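Local coordinates for protein 6-phospho-alpha-glucosidase (Merdibacter massiliensis, PDB 6VC6) that hydrolyses 6-phospho-alpha-glucosides, probably by the redox-assisted mechanism of family 4 glycoside hydrolases, with NAD and manganese bound, at residues 71-85 / 132-146. Sequence-based numbering, arbitrary orientation.
Sequences PAEAYKDMDFIFMQM and QIRQYSPNAWILNYS. With NAD (nicotinamide-adenine-dinucleotide), chain G.
F80 to M83 pair in parallel register with W141 to N144, the strand directions 17° apart, in the parallel part of the Rossmann-type NAD-binding sheet. I81 N gives to W141 O, L143 N to I81 O (2.9 Å) and M83 N to L143 O, while Y145 N carries the pattern on to M83 O. On one face of the sheet, M83 and I133 reach tip to tip, CE to CD1 at 3.7 Å, and the selenium of M83 rests on I142 CG2. On the other, F80 CD1 packs on W141 CB and F82 CE1 on L143 CD1, the latter two side chains lying alongside each other; helix 16-25 packs on F82 and helix 318-331 on F82, W141 and L143.

Where helix 71-75 meets helix 113-136, I133 CG1 stands over the centre of the Y75 ring, 3.6 Å from its centroid, a CH-pi contact. With CG anti to its carbonyl carbon (chi1 -55°), Y75 lays a ring face against I133; a water bridges its OH to Q132 OE1. A72 CA sits over one face of the Y136 ring, offset toward the rim, 4.0 Å from the centroid, a second CH-pi contact, and K76 CG lies 3.6 Å from Y136 CD1, at an oblique approach. An alanine at Y136 would probably leave A72 and the aliphatic part of K76 without this cover, opening a gap between the helix ends.

Just past the C-terminal ends of the strands the backbone meets the cofactor: NAD O3D donates to M85 O, and N7N of its carboxamide to Y145 O. Just after helix 113-136, S137 OG donates to Y75 O, at the end of helix 71-75, in the carbonyl plane, and accepts from M78 N at 3.1 Å, N-H...O angle 163°.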
ATOM      1  N   PRO A  71      -6.520  -4.056 -22.902  1.00 51.17           N
ATOM      2  CA  PRO A  71      -7.106  -4.824 -21.788  1.00 50.04           C
ATOM      3  C   PRO A  71      -7.453  -6.257 -22.151  1.00 52.12           C
ATOM      4  O   PRO A  71      -7.336  -7.150 -21.304  1.00 57.92           O
ATOM      5  CB  PRO A  71      -8.358  -4.011 -21.426  1.00 49.32           C
ATOM      6  CG  PRO A  71      -8.098  -2.639 -21.959  1.00 53.96           C
ATOM      7  CD  PRO A  71      -7.289  -2.838 -23.203  1.00 49.33           C
ATOM      8  N   ALA A  72      -7.883  -6.504 -23.391  1.00 53.78           N
ATOM      9  CA  ALA A  72      -8.262  -7.855 -23.792  1.00 51.98           C
ATOM     10  C   ALA A  72      -7.064  -8.797 -23.745  1.00 51.51           C
ATOM     11  O   ALA A  72      -7.165  -9.923 -23.244  1.00 53.78           O
ATOM     12  CB  ALA A  72      -8.880  -7.835 -25.190  1.00 54.53           C
ATOM     13  N   GLU A  73      -5.919  -8.349 -24.263  1.00 49.85           N
ATOM     14  CA  GLU A  73      -4.715  -9.174 -24.223  1.00 49.30           C
ATOM     15  C   GLU A  73      -4.253  -9.425 -22.794  1.00 48.65           C
ATOM     16  O   GLU A  73      -3.666 -10.475 -22.507  1.00 50.22           O
ATOM     17  CB  GLU A  73      -3.592  -8.509 -25.018  1.00 52.48           C
ATOM     18  CG  GLU A  73      -3.760  -8.560 -26.526  1.00 63.07           C
ATOM     19  CD  GLU A  73      -2.554  -8.002 -27.256  1.00 69.72           C
ATOM     20  OE1 GLU A  73      -1.556  -7.665 -26.586  1.00 64.28           O
ATOM     21  OE2 GLU A  73      -2.604  -7.899 -28.501  1.00 75.98           O
ATOM     22  N   ALA A  74      -4.510  -8.482 -21.888  1.00 49.57           N
ATOM     23  CA  ALA A  74      -3.947  -8.568 -20.546  1.00 47.06           C
ATOM     24  C   ALA A  74      -4.785  -9.441 -19.619  1.00 42.74           C
ATOM     25  O   ALA A  74      -4.234 -10.241 -18.855  1.00 42.59           O
ATOM     26  CB  ALA A  74      -3.795  -7.167 -19.954  1.00 42.36           C
ATOM     27  N   TYR A  75      -6.109  -9.314 -19.677  1.00 40.89           N
ATOM     28  CA  TYR A  75      -6.984  -9.865 -18.650  1.00 44.64           C
ATOM     29  C   TYR A  75      -7.649 -11.178 -19.045  1.00 43.17           C
ATOM     30  O   TYR A  75      -8.381 -11.750 -18.231  1.00 45.83           O
ATOM     31  CB  TYR A  75      -8.060  -8.840 -18.280  1.00 42.68           C
ATOM     32  CG  TYR A  75      -7.507  -7.501 -17.844  1.00 42.82           C
ATOM     33  CD1 TYR A  75      -6.308  -7.415 -17.148  1.00 43.78           C
ATOM     34  CD2 TYR A  75      -8.185  -6.322 -18.129  1.00 37.73           C
ATOM     35  CE1 TYR A  75      -5.799  -6.194 -16.749  1.00 42.48           C
ATOM     36  CE2 TYR A  75      -7.684  -5.096 -17.732  1.00 41.99           C
ATOM     37  CZ  TYR A  75      -6.491  -5.038 -17.043  1.00 43.98           C
ATOM     38  OH  TYR A  75      -5.987  -3.820 -16.646  1.00 43.30           O
ATOM     39  N   LYS A  76      -7.419 -11.675 -20.256  1.00 43.71           N
ATOM     40  CA  LYS A  76      -8.081 -12.894 -20.700  1.00 48.79           C
ATOM     41  C   LYS A  76      -7.375 -14.121 -20.136  1.00 46.50           C
ATOM     42  O   LYS A  76      -6.154 -14.260 -20.264  1.00 44.70           O
ATOM     43  CB  LYS A  76      -8.120 -12.957 -22.226  1.00 44.13           C
ATOM     44  CG  LYS A  76      -9.397 -12.394 -22.829  1.00 54.16           C
ATOM     45  CD  LYS A  76      -9.736 -13.071 -24.145  1.00 56.78           C
ATOM     46  CE  LYS A  76      -9.081 -12.359 -25.315  1.00 65.52           C
ATOM     47  NZ  LYS A  76      -9.753 -11.066 -25.620  1.00 71.24           N
ATOM     48  N   ASP A  77      -8.152 -15.008 -19.511  1.00 48.80           N
ATOM     49  CA  ASP A  77      -7.661 -16.281 -18.978  1.00 50.59           C
ATOM     50  C   ASP A  77      -6.508 -16.062 -17.995  1.00 52.68           C
ATOM     51  O   ASP A  77      -5.395 -16.563 -18.171  1.00 51.06           O
ATOM     52  CB  ASP A  77      -7.253 -17.225 -20.115  1.00 54.12           C
ATOM     53  CG  ASP A  77      -7.020 -18.646 -19.637  1.00 71.65           C
ATOM     54  OD1 ASP A  77      -5.868 -19.121 -19.719  1.00 77.58           O
ATOM     55  OD2 ASP A  77      -7.989 -19.289 -19.181  1.00 76.35           O
HETATM   56  N   MSE A  78      -6.796 -15.297 -16.949  1.00 47.62           N
HETATM   57  CA  MSE A  78      -5.800 -15.004 -15.927  1.00 44.12           C
HETATM   58  C   MSE A  78      -6.174 -15.634 -14.590  1.00 44.72           C
HETATM   59  O   MSE A  78      -7.349 -15.695 -14.228  1.00 41.45           O
HETATM   60  CB  MSE A  78      -5.628 -13.493 -15.763  1.00 49.34           C
HETATM   61  CG  MSE A  78      -4.888 -12.826 -16.911  1.00 43.45           C
HETATM   62 SE   MSE A  78      -2.985 -13.252 -16.926  1.00 57.18          SE
HETATM   63  CE  MSE A  78      -2.756 -13.548 -18.840  1.00 52.57           C
ATOM     64  N   ASP A  79      -5.164 -16.111 -13.864  1.00 40.60           N
ATOM     65  CA  ASP A  79      -5.374 -16.648 -12.525  1.00 45.35           C
ATOM     66  C   ASP A  79      -5.141 -15.599 -11.447  1.00 44.77           C
ATOM     67  O   ASP A  79      -5.840 -15.591 -10.428  1.00 41.06           O
ATOM     68  CB  ASP A  79      -4.454 -17.848 -12.284  1.00 45.12           C
ATOM     69  CG  ASP A  79      -4.745 -19.006 -13.218  1.00 49.57           C
ATOM     70  OD1 ASP A  79      -5.894 -19.496 -13.220  1.00 54.11           O
ATOM     71  OD2 ASP A  79      -3.823 -19.426 -13.949  1.00 44.52           O
ATOM     72  N   PHE A  80      -4.173 -14.709 -11.655  1.00 40.06           N
ATOM     73  CA  PHE A  80      -3.833 -13.683 -10.682  1.00 42.39           C
ATOM     74  C   PHE A  80      -3.604 -12.359 -11.394  1.00 40.72           C
ATOM     75  O   PHE A  80      -2.997 -12.318 -12.467  1.00 42.26           O
ATOM     76  CB  PHE A  80      -2.579 -14.061  -9.883  1.00 40.34           C
ATOM     77  CG  PHE A  80      -2.817 -15.114  -8.843  1.00 43.65           C
ATOM     78  CD1 PHE A  80      -3.292 -14.771  -7.587  1.00 39.43           C
ATOM     79  CD2 PHE A  80      -2.564 -16.447  -9.117  1.00 41.68           C
ATOM     80  CE1 PHE A  80      -3.510 -15.739  -6.626  1.00 39.57           C
ATOM     81  CE2 PHE A  80      -2.781 -17.419  -8.159  1.00 43.80           C
ATOM     82  CZ  PHE A  80      -3.254 -17.064  -6.912  1.00 41.01           C
ATOM     83  N   ILE A  81      -4.092 -11.281 -10.786  1.00 40.54           N
ATOM     84  CA  ILE A  81      -3.865  -9.924 -11.268  1.00 38.21           C
ATOM     85  C   ILE A  81      -3.149  -9.156 -10.166  1.00 37.80           C
ATOM     86  O   ILE A  81      -3.706  -8.958  -9.079  1.00 40.58           O
ATOM     87  CB  ILE A  81      -5.174  -9.222 -11.661  1.00 41.22           C
ATOM     88  CG1 ILE A  81      -5.965 -10.074 -12.656  1.00 42.04           C
ATOM     89  CG2 ILE A  81      -4.884  -7.849 -12.244  1.00 45.06           C
ATOM     90  CD1 ILE A  81      -5.294 -10.224 -14.002  1.00 46.15           C
ATOM     91  N   PHE A  82      -1.917  -8.733 -10.443  1.00 36.07           N
ATOM     92  CA  PHE A  82      -1.132  -7.923  -9.517  1.00 34.88           C
ATOM     93  C   PHE A  82      -1.322  -6.459  -9.903  1.00 41.54           C
ATOM     94  O   PHE A  82      -0.875  -6.031 -10.972  1.00 40.41           O
ATOM     95  CB  PHE A  82       0.347  -8.308  -9.558  1.00 38.39           C
ATOM     96  CG  PHE A  82       0.653  -9.666  -8.976  1.00 40.55           C
ATOM     97  CD1 PHE A  82      -0.355 -10.484  -8.489  1.00 40.70           C
ATOM     98  CD2 PHE A  82       1.961 -10.121  -8.918  1.00 44.79           C
ATOM     99  CE1 PHE A  82      -0.064 -11.729  -7.960  1.00 42.72           C
ATOM    100  CE2 PHE A  82       2.259 -11.364  -8.389  1.00 40.59           C
ATOM    101  CZ  PHE A  82       1.244 -12.169  -7.910  1.00 40.61           C
HETATM  102  N   MSE A  83      -1.981  -5.695  -9.040  1.00 35.89           N
HETATM  103  CA  MSE A  83      -2.269  -4.295  -9.341  1.00 43.17           C
HETATM  104  C   MSE A  83      -1.363  -3.344  -8.563  1.00 39.89           C
HETATM  105  O   MSE A  83      -1.342  -3.363  -7.333  1.00 40.06           O
HETATM  106  CB  MSE A  83      -3.737  -3.979  -9.044  1.00 37.99           C
HETATM  107  CG  MSE A  83      -4.708  -5.045  -9.518  1.00 41.71           C
HETATM  108 SE   MSE A  83      -6.510  -4.350  -9.788  0.70 48.42          SE
HETATM  109  CE  MSE A  83      -6.184  -3.292 -11.387  1.00 48.57           C
ATOM    110  N   GLN A  84      -0.619  -2.512  -9.287  1.00 40.47           N
ATOM    111  CA  GLN A  84       0.268  -1.523  -8.681  1.00 42.27           C
ATOM    112  C   GLN A  84       0.271  -0.243  -9.515  1.00 41.87           C
ATOM    113  O   GLN A  84       1.318   0.314  -9.848  1.00 35.99           O
ATOM    114  CB  GLN A  84       1.681  -2.081  -8.510  1.00 41.82           C
ATOM    115  CG  GLN A  84       2.323  -2.613  -9.784  1.00 43.48           C
ATOM    116  CD  GLN A  84       3.780  -2.980  -9.584  1.00 46.05           C
ATOM    117  OE1 GLN A  84       4.504  -3.253 -10.542  1.00 46.41           O
ATOM    118  NE2 GLN A  84       4.219  -2.989  -8.329  1.00 42.43           N
HETATM  119  N   MSE A  85      -0.918   0.246  -9.833  1.00 41.49           N
HETATM  120  CA  MSE A  85      -1.081   1.496 -10.551  1.00 41.44           C
HETATM  121  C   MSE A  85      -0.897   2.682  -9.642  1.00 43.00           C
HETATM  122  O   MSE A  85      -1.066   2.528  -8.441  1.00 40.16           O
HETATM  123  CB  MSE A  85      -2.460   1.589 -11.203  1.00 38.87           C
HETATM  124  CG  MSE A  85      -3.597   1.845 -10.213  1.00 44.72           C
HETATM  125 SE   MSE A  85      -5.282   2.493 -10.987  1.00 54.01          SE
HETATM  126  CE  MSE A  85      -5.509   1.064 -12.279  1.00 55.27           C
ATOM    127  N   GLN A 132     -13.134  -3.719 -16.141  1.00 41.06           N
ATOM    128  CA  GLN A 132     -12.531  -4.286 -17.332  1.00 41.62           C
ATOM    129  C   GLN A 132     -12.042  -5.700 -17.093  1.00 44.48           C
ATOM    130  O   GLN A 132     -12.264  -6.577 -17.912  1.00 44.54           O
ATOM    131  CB  GLN A 132     -11.379  -3.422 -17.821  1.00 45.60           C
ATOM    132  CG  GLN A 132     -11.807  -2.119 -18.459  1.00 46.34           C
ATOM    133  CD  GLN A 132     -10.635  -1.336 -19.008  1.00 50.54           C
ATOM    134  OE1 GLN A 132      -9.492  -1.603 -18.679  1.00 50.82           O
ATOM    135  NE2 GLN A 132     -10.920  -0.371 -19.855  1.00 48.70           N
ATOM    136  N   ILE A 133     -11.399  -5.917 -15.952  1.00 39.63           N
ATOM    137  CA  ILE A 133     -10.843  -7.216 -15.617  1.00 40.58           C
ATOM    138  C   ILE A 133     -11.943  -8.258 -15.505  1.00 42.60           C
ATOM    139  O   ILE A 133     -11.808  -9.358 -15.997  1.00 39.67           O
ATOM    140  CB  ILE A 133     -10.078  -7.159 -14.278  1.00 42.30           C
ATOM    141  CG1 ILE A 133      -8.861  -6.240 -14.385  1.00 41.37           C
ATOM    142  CG2 ILE A 133      -9.652  -8.545 -13.827  1.00 39.17           C
ATOM    143  CD1 ILE A 133      -8.301  -5.816 -13.051  1.00 38.23           C
ATOM    144  N   ARG A 134     -13.036  -7.881 -14.860  1.00 37.84           N
ATOM    145  CA  ARG A 134     -14.157  -8.773 -14.637  1.00 35.58           C
ATOM    146  C   ARG A 134     -14.878  -9.121 -15.933  1.00 41.91           C
ATOM    147  O   ARG A 134     -15.593 -10.107 -16.009  1.00 39.10           O
ATOM    148  CB  ARG A 134     -15.102  -8.215 -13.580  1.00 32.33           C
ATOM    149  CG  ARG A 134     -14.536  -8.269 -12.171  1.00 38.48           C
ATOM    150  CD  ARG A 134     -13.768  -9.551 -11.917  1.00 34.59           C
ATOM    151  NE  ARG A 134     -13.425  -9.715 -10.516  1.00 39.97           N
ATOM    152  CZ  ARG A 134     -12.421 -10.455 -10.071  1.00 38.75           C
ATOM    153  NH1 ARG A 134     -12.185 -10.543  -8.781  1.00 36.64           N
ATOM    154  NH2 ARG A 134     -11.651 -11.112 -10.913  1.00 37.53           N
ATOM    155  N   GLN A 135     -14.707  -8.268 -16.932  1.00 40.83           N
ATOM    156  CA  GLN A 135     -15.214  -8.513 -18.273  1.00 44.03           C
ATOM    157  C   GLN A 135     -14.575  -9.749 -18.920  1.00 46.50           C
ATOM    158  O   GLN A 135     -15.214 -10.445 -19.690  1.00 45.58           O
ATOM    159  CB  GLN A 135     -15.030  -7.282 -19.158  1.00 47.43           C
ATOM    160  CG  GLN A 135     -16.262  -6.399 -19.251  1.00 58.06           C
ATOM    161  CD  GLN A 135     -15.956  -4.986 -19.726  1.00 72.25           C
ATOM    162  OE1 GLN A 135     -15.124  -4.776 -20.605  1.00 72.17           O
ATOM    163  NE2 GLN A 135     -16.644  -4.012 -19.151  1.00 77.16           N
ATOM    164  N   TYR A 136     -13.293  -9.967 -18.661  1.00 43.81           N
ATOM    165  CA  TYR A 136     -12.583 -11.108 -19.224  1.00 42.57           C
ATOM    166  C   TYR A 136     -12.335 -12.308 -18.303  1.00 49.20           C
ATOM    167  O   TYR A 136     -12.511 -13.445 -18.709  1.00 47.13           O
ATOM    168  CB  TYR A 136     -11.276 -10.637 -19.839  1.00 47.57           C
ATOM    169  CG  TYR A 136     -11.481  -9.520 -20.815  1.00 45.29           C
ATOM    170  CD1 TYR A 136     -11.813  -9.780 -22.127  1.00 47.54           C
ATOM    171  CD2 TYR A 136     -11.363  -8.207 -20.421  1.00 43.69           C
ATOM    172  CE1 TYR A 136     -12.010  -8.757 -23.024  1.00 51.51           C
ATOM    173  CE2 TYR A 136     -11.558  -7.178 -21.309  1.00 46.77           C
ATOM    174  CZ  TYR A 136     -11.880  -7.459 -22.610  1.00 49.26           C
ATOM    175  OH  TYR A 136     -12.077  -6.438 -23.495  1.00 57.05           O
ATOM    176  N   SER A 137     -11.916 -12.054 -17.071  1.00 46.32           N
ATOM    177  CA  SER A 137     -11.613 -13.120 -16.127  1.00 40.65           C
ATOM    178  C   SER A 137     -12.314 -12.891 -14.794  1.00 42.27           C
ATOM    179  O   SER A 137     -11.721 -12.407 -13.843  1.00 40.47           O
ATOM    180  CB  SER A 137     -10.107 -13.273 -15.932  1.00 40.55           C
ATOM    181  OG  SER A 137      -9.483 -13.721 -17.116  1.00 41.32           O
ATOM    182  N   PRO A 138     -13.658 -13.287 -14.765  1.00 44.17           N
ATOM    183  CA  PRO A 138     -14.346 -12.944 -13.508  1.00 39.83           C
ATOM    184  C   PRO A 138     -13.791 -13.599 -12.247  1.00 46.31           C
ATOM    185  O   PRO A 138     -13.955 -13.047 -11.175  1.00 41.72           O
ATOM    186  CB  PRO A 138     -15.794 -13.378 -13.749  1.00 44.75           C
ATOM    187  CG  PRO A 138     -15.703 -14.486 -14.701  1.00 46.55           C
ATOM    188  CD  PRO A 138     -14.712 -13.968 -15.670  1.00 42.53           C
ATOM    189  N   ASN A 139     -13.208 -14.780 -12.366  1.00 42.62           N
ATOM    190  CA  ASN A 139     -12.737 -15.511 -11.199  1.00 46.36           C
ATOM    191  C   ASN A 139     -11.258 -15.353 -10.831  1.00 47.19           C
ATOM    192  O   ASN A 139     -10.765 -16.046  -9.958  1.00 44.33           O
ATOM    193  CB  ASN A 139     -13.132 -16.979 -11.308  1.00 48.95           C
ATOM    194  CG  ASN A 139     -14.565 -17.155 -11.765  1.00 57.25           C
ATOM    195  OD1 ASN A 139     -15.497 -16.692 -11.110  1.00 52.05           O
ATOM    196  ND2 ASN A 139     -14.748 -17.805 -12.907  1.00 55.53           N
ATOM    197  N   ALA A 140     -10.548 -14.456 -11.501  1.00 41.75           N
ATOM    198  CA  ALA A 140      -9.142 -14.250 -11.187  1.00 41.23           C
ATOM    199  C   ALA A 140      -9.002 -13.587  -9.823  1.00 40.58           C
ATOM    200  O   ALA A 140      -9.815 -12.740  -9.439  1.00 38.70           O
ATOM    201  CB  ALA A 140      -8.474 -13.391 -12.259  1.00 41.55           C
ATOM    202  N   TRP A 141      -7.971 -13.983  -9.083  1.00 41.11           N
ATOM    203  CA  TRP A 141      -7.676 -13.361  -7.799  1.00 41.12           C
ATOM    204  C   TRP A 141      -6.968 -12.033  -8.037  1.00 37.46           C
ATOM    205  O   TRP A 141      -5.914 -11.992  -8.681  1.00 40.61           O
ATOM    206  CB  TRP A 141      -6.821 -14.284  -6.935  1.00 39.69           C
ATOM    207  CG  TRP A 141      -7.602 -15.015  -5.886  1.00 46.09           C
ATOM    208  CD1 TRP A 141      -7.945 -16.335  -5.892  1.00 40.57           C
ATOM    209  CD2 TRP A 141      -8.140 -14.466  -4.676  1.00 40.45           C
ATOM    210  NE1 TRP A 141      -8.663 -16.643  -4.762  1.00 43.21           N
ATOM    211  CE2 TRP A 141      -8.797 -15.513  -3.999  1.00 43.14           C
ATOM    212  CE3 TRP A 141      -8.132 -13.192  -4.099  1.00 35.87           C
ATOM    213  CZ2 TRP A 141      -9.437 -15.326  -2.775  1.00 44.51           C
ATOM    214  CZ3 TRP A 141      -8.768 -13.008  -2.884  1.00 42.94           C
ATOM    215  CH2 TRP A 141      -9.412 -14.070  -2.236  1.00 43.12           C
ATOM    216  N   ILE A 142      -7.545 -10.953  -7.524  1.00 39.62           N
ATOM    217  CA  ILE A 142      -7.008  -9.611  -7.707  1.00 36.02           C
ATOM    218  C   ILE A 142      -6.293  -9.213  -6.423  1.00 35.89           C
ATOM    219  O   ILE A 142      -6.930  -8.988  -5.387  1.00 38.20           O
ATOM    220  CB  ILE A 142      -8.109  -8.607  -8.073  1.00 38.43           C
ATOM    221  CG1 ILE A 142      -8.636  -8.891  -9.482  1.00 38.76           C
ATOM    222  CG2 ILE A 142      -7.590  -7.185  -7.972  1.00 37.79           C
ATOM    223  CD1 ILE A 142      -9.846  -8.068  -9.863  1.00 38.23           C
ATOM    224  N   LEU A 143      -4.967  -9.140  -6.486  1.00 33.66           N
ATOM    225  CA  LEU A 143      -4.141  -8.689  -5.372  1.00 33.98           C
ATOM    226  C   LEU A 143      -3.698  -7.260  -5.657  1.00 37.76           C
ATOM    227  O   LEU A 143      -3.013  -7.008  -6.654  1.00 35.94           O
ATOM    228  CB  LEU A 143      -2.931  -9.605  -5.179  1.00 32.93           C
ATOM    229  CG  LEU A 143      -3.212 -11.110  -5.157  1.00 42.26           C
ATOM    230  CD1 LEU A 143      -1.954 -11.886  -4.802  1.00 38.04           C
ATOM    231  CD2 LEU A 143      -4.336 -11.436  -4.186  1.00 38.18           C
ATOM    232  N   ASN A 144      -4.085  -6.331  -4.788  1.00 36.47           N
ATOM    233  CA  ASN A 144      -3.934  -4.906  -5.052  1.00 35.57           C
ATOM    234  C   ASN A 144      -2.938  -4.282  -4.084  1.00 39.82           C
ATOM    235  O   ASN A 144      -3.112  -4.368  -2.863  1.00 34.99           O
ATOM    236  CB  ASN A 144      -5.282  -4.191  -4.954  1.00 32.64           C
ATOM    237  CG  ASN A 144      -5.158  -2.697  -5.158  1.00 42.08           C
ATOM    238  OD1 ASN A 144      -4.652  -2.243  -6.183  1.00 38.59           O
ATOM    239  ND2 ASN A 144      -5.615  -1.925  -4.180  1.00 38.85           N
ATOM    240  N   TYR A 145      -1.955  -3.586  -4.606  1.00 39.01           N
ATOM    241  CA  TYR A 145      -1.047  -2.809  -3.808  1.00 37.62           C
ATOM    242  C   TYR A 145      -1.412  -1.332  -3.945  1.00 40.21           C
ATOM    243  O   TYR A 145      -0.994  -0.521  -3.151  1.00 41.85           O
ATOM    244  CB  TYR A 145       0.356  -2.997  -4.349  1.00 43.40           C
ATOM    245  CG  TYR A 145       1.311  -3.793  -3.513  1.00 45.69           C
ATOM    246  CD1 TYR A 145       2.325  -4.496  -4.104  1.00 48.23           C
ATOM    247  CD2 TYR A 145       1.226  -3.810  -2.149  1.00 46.28           C
ATOM    248  CE1 TYR A 145       3.230  -5.206  -3.362  1.00 59.97           C
ATOM    249  CE2 TYR A 145       2.121  -4.523  -1.395  1.00 63.83           C
ATOM    250  CZ  TYR A 145       3.122  -5.217  -2.014  1.00 75.41           C
ATOM    251  OH  TYR A 145       4.016  -5.928  -1.284  1.00 86.17           O
ATOM    252  N   SER A 146      -2.201  -0.996  -4.959  1.00 40.02           N
ATOM    253  CA  SER A 146      -2.406   0.396  -5.341  1.00 33.58           C
ATOM    254  C   SER A 146      -3.001   1.234  -4.220  1.00 40.86           C
ATOM    255  O   SER A 146      -3.999   0.871  -3.628  1.00 33.82           O
ATOM    256  CB  SER A 146      -3.314   0.484  -6.571  1.00 39.95           C
ATOM    257  OG  SER A 146      -2.954  -0.448  -7.569  1.00 41.14           O
TER
HETATM  258  PA  NAD G 503       4.852   4.805 -10.654  1.00 40.71           P
HETATM  259  O1A NAD G 503       6.329   4.544 -10.829  1.00 40.30           O
HETATM  260  O2A NAD G 503       4.251   6.099 -11.148  1.00 43.12           O
HETATM  261  O5B NAD G 503       4.037   3.591 -11.322  1.00 43.04           O
HETATM  262  C5B NAD G 503       2.648   3.719 -11.601  1.00 41.79           C
HETATM  263  C4B NAD G 503       2.334   3.048 -12.928  1.00 40.45           C
HETATM  264  O4B NAD G 503       0.932   2.782 -13.019  1.00 41.15           O
HETATM  265  C3B NAD G 503       2.702   3.959 -14.087  1.00 40.41           C
HETATM  266  O3B NAD G 503       3.519   3.244 -15.016  1.00 40.36           O
HETATM  267  C2B NAD G 503       1.386   4.318 -14.744  1.00 39.24           C
HETATM  268  O2B NAD G 503       1.522   4.346 -16.166  1.00 43.08           O
HETATM  269  C1B NAD G 503       0.461   3.198 -14.302  1.00 38.24           C
HETATM  270  N9A NAD G 503      -0.954   3.641 -14.242  1.00 37.31           N
HETATM  271  C8A NAD G 503      -1.419   4.808 -13.757  1.00 43.58           C
HETATM  272  N7A NAD G 503      -2.771   4.877 -13.872  1.00 42.42           N
HETATM  273  C5A NAD G 503      -3.187   3.734 -14.448  1.00 39.88           C
HETATM  274  C6A NAD G 503      -4.485   3.149 -14.861  1.00 40.55           C
HETATM  275  N6A NAD G 503      -5.648   3.820 -14.677  1.00 40.85           N
HETATM  276  N1A NAD G 503      -4.471   1.922 -15.430  1.00 42.71           N
HETATM  277  C2A NAD G 503      -3.325   1.241 -15.621  1.00 42.51           C
HETATM  278  N3A NAD G 503      -2.115   1.711 -15.271  1.00 43.05           N
HETATM  279  C4A NAD G 503      -1.984   2.928 -14.694  1.00 38.87           C
HETATM  280  O3  NAD G 503       4.464   4.631  -9.101  1.00 40.65           O
HETATM  281  PN  NAD G 503       5.344   3.756  -8.079  1.00 40.40           P
HETATM  282  O1N NAD G 503       6.138   4.700  -7.206  1.00 36.68           O
HETATM  283  O2N NAD G 503       6.034   2.640  -8.827  1.00 35.23           O
HETATM  284  O5D NAD G 503       4.169   3.119  -7.188  1.00 37.98           O
HETATM  285  C5D NAD G 503       3.425   2.004  -7.675  1.00 37.33           C
HETATM  286  C4D NAD G 503       2.193   1.832  -6.799  1.00 40.68           C
HETATM  287  O4D NAD G 503       2.457   0.881  -5.764  1.00 39.64           O
HETATM  288  C3D NAD G 503       1.834   3.145  -6.118  1.00 39.39           C
HETATM  289  O3D NAD G 503       0.429   3.370  -6.255  1.00 39.87           O
HETATM  290  C2D NAD G 503       2.146   2.917  -4.657  1.00 36.49           C
HETATM  291  O2D NAD G 503       1.236   3.626  -3.816  1.00 38.34           O
HETATM  292  C1D NAD G 503       1.966   1.416  -4.535  1.00 39.43           C
HETATM  293  N1N NAD G 503       2.652   0.861  -3.371  1.00 38.32           N
HETATM  294  C2N NAD G 503       1.884   0.358  -2.403  1.00 39.57           C
HETATM  295  C3N NAD G 503       2.439  -0.192  -1.262  1.00 42.64           C
HETATM  296  C7N NAD G 503       1.529  -0.739  -0.204  1.00 41.80           C
HETATM  297  O7N NAD G 503       1.980  -1.005   0.897  1.00 39.00           O
HETATM  298  N7N NAD G 503       0.241  -0.909  -0.500  1.00 37.90           N
HETATM  299  C4N NAD G 503       3.822  -0.229  -1.131  1.00 42.72           C
HETATM  300  C5N NAD G 503       4.602   0.305  -2.151  1.00 41.64           C
HETATM  301  C6N NAD G 503       3.988   0.844  -3.278  1.00 38.14           C
HETATM  302  O   HOH W   1      -7.600  -1.748 -16.729  1.00 38.14           O
HETATM  303  O   HOH W   2     -11.177 -15.756 -19.611  1.00 59.64           O